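Side-chain contact in putative PTS system, cellobiose-specific IIA component (Streptococcus mutans, PDB 3L8R), which probably serves as the IIA phosphotransferase component of a sugar-transporting phosphotransferase system, working as a trimer and relaying phosphoryl groups during uptake of sugars such as cellobiose: residues A[36-41]-A[100-105]. Residues are numbered along the deposited sequence; the frame is centred on the assembly and turned at random.
Sequences NARSIV and LMTTMT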
# COMPACT_ATOMS: atom_id res chain seq x y z
N ASN A 36 -3.83 -11.62 -9.53
CA ASN A 36 -4.66 -11.59 -10.70
C ASN A 36 -5.40 -10.27 -10.82
O ASN A 36 -5.44 -9.66 -11.91
CB ASN A 36 -5.65 -12.73 -10.67
CG ASN A 36 -6.35 -12.93 -12.00
OD1 ASN A 36 -7.51 -13.32 -12.06
ND2 ASN A 36 -5.63 -12.68 -13.08
N ALA A 37 -5.97 -9.79 -9.71
CA ALA A 37 -6.73 -8.55 -9.75
C ALA A 37 -5.79 -7.44 -10.09
O ALA A 37 -6.15 -6.54 -10.85
CB ALA A 37 -7.47 -8.28 -8.42
N ARG A 38 -4.55 -7.51 -9.60
CA ARG A 38 -3.62 -6.48 -9.99
C ARG A 38 -3.33 -6.47 -11.47
O ARG A 38 -3.19 -5.40 -12.07
CB ARG A 38 -2.31 -6.51 -9.22
CG ARG A 38 -1.67 -5.14 -9.16
CD ARG A 38 -0.22 -5.26 -8.60
NE ARG A 38 0.29 -4.00 -8.10
CZ ARG A 38 0.20 -3.58 -6.84
NH1 ARG A 38 -0.35 -4.31 -5.88
NH2 ARG A 38 0.74 -2.42 -6.54
N SER A 39 -3.19 -7.64 -12.08
CA SER A 39 -2.89 -7.61 -13.51
C SER A 39 -4.10 -7.09 -14.26
O SER A 39 -3.96 -6.46 -15.30
CB SER A 39 -2.47 -8.98 -14.04
OG SER A 39 -3.58 -9.85 -14.14
N ILE A 40 -5.29 -7.32 -13.72
CA ILE A 40 -6.45 -6.85 -14.44
C ILE A 40 -6.54 -5.35 -14.32
O ILE A 40 -6.94 -4.65 -15.29
CB ILE A 40 -7.77 -7.52 -14.01
CG1 ILE A 40 -7.74 -9.02 -14.31
CG2 ILE A 40 -8.91 -6.95 -14.82
CD1 ILE A 40 -8.58 -9.81 -13.34
N VAL A 41 -6.15 -4.84 -13.16
CA VAL A 41 -6.19 -3.39 -13.01
C VAL A 41 -5.26 -2.77 -14.04
O VAL A 41 -5.60 -1.74 -14.64
CB VAL A 41 -5.83 -2.92 -11.61
CG1 VAL A 41 -5.67 -1.40 -11.62
CG2 VAL A 41 -6.89 -3.35 -10.62
N LEU A 100 -2.85 -7.70 -1.14
CA LEU A 100 -4.26 -7.33 -1.11
C LEU A 100 -4.45 -5.81 -0.95
O LEU A 100 -5.11 -5.20 -1.75
CB LEU A 100 -5.02 -8.10 -0.02
CG LEU A 100 -6.53 -7.87 0.12
CD1 LEU A 100 -7.37 -7.95 -1.20
CD2 LEU A 100 -7.18 -8.75 1.23
N MET A 101 -3.85 -5.21 0.07
CA MET A 101 -4.18 -3.83 0.38
C MET A 101 -3.54 -2.86 -0.63
O MET A 101 -4.14 -1.85 -0.95
CB MET A 101 -3.78 -3.49 1.81
CG MET A 101 -4.48 -4.38 2.90
SD MET A 101 -6.27 -3.99 3.20
CE MET A 101 -6.11 -2.29 3.83
N THR A 102 -2.37 -3.16 -1.19
CA THR A 102 -1.88 -2.24 -2.22
C THR A 102 -2.67 -2.40 -3.50
O THR A 102 -2.87 -1.44 -4.26
CB THR A 102 -0.36 -2.27 -2.46
OG1 THR A 102 0.04 -3.50 -3.13
CG2 THR A 102 0.45 -2.08 -1.18
N THR A 103 -3.16 -3.61 -3.73
CA THR A 103 -3.90 -3.85 -4.96
C THR A 103 -5.25 -3.16 -4.88
O THR A 103 -5.68 -2.52 -5.84
CB THR A 103 -3.93 -5.38 -5.33
OG1 THR A 103 -2.60 -5.77 -5.71
CG2 THR A 103 -4.88 -5.66 -6.52
N MET A 104 -5.90 -3.21 -3.72
CA MET A 104 -7.09 -2.35 -3.49
C MET A 104 -6.80 -0.87 -3.73
O MET A 104 -7.48 -0.21 -4.50
CB MET A 104 -7.58 -2.52 -2.07
CG MET A 104 -8.69 -1.53 -1.63
SD MET A 104 -9.17 -1.97 0.08
CE MET A 104 -8.04 -0.92 1.03
N THR A 105 -5.78 -0.34 -3.06
CA THR A 105 -5.39 1.03 -3.26
C THR A 105 -5.17 1.30 -4.75
O THR A 105 -5.60 2.33 -5.26
CB THR A 105 -4.09 1.38 -2.50
OG1 THR A 105 -4.16 0.93 -1.14
CG2 THR A 105 -3.85 2.87 -2.54
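R38 reaches from helix 20-49 to two neighbouring threonines of helix 91-118, T102 and T103, inside the up-down-up three-helix bundle of this trimeric IIA subunit. The axes of segments 36-41 and 100-105 run 21° from parallel and come within 9.6 Å of each other. The R38 side chain, extended from CG to NE with CG swung anti to the backbone N (chi1 -153°), bridges that gap. T102 comes first along helix 91-118: its OG1 lies at the guanidinium edge, close to the group's plane, and accepts from R38 NH1 at 2.9 Å in a fairly straight bond (163°). The same OG1 is hydrogen-bonded to D98 O, one turn back. D98 is a predicted magnesium ligand shared by the three subunits, so the arginine is linked through T102 to the backbone beside the probable metal site. T103 OG1 approaches R38 NH1 at 2.7 Å, but the bond is strongly bent and weak. T103 OG1 also lies 3.6 Å from R38 CB, against the start of the arginine chain. With CG2 anti to its own backbone N, T103 turns this methyl to helix 20-49, where T103 CG2 meets A37 CB at 4.1 Å and comes within 3.6 Å of R38 N. R38 NH2 faces the subunit interface and forms a salt bridge with E108 of the third subunit. T105 OG1 carries the network across the interface with a hydrogen bond to NH2 of R38 of the second subunit, while T105 OG1 also donates to M101 O at 2.8 Å, from the face of that carbonyl opposite T105 N.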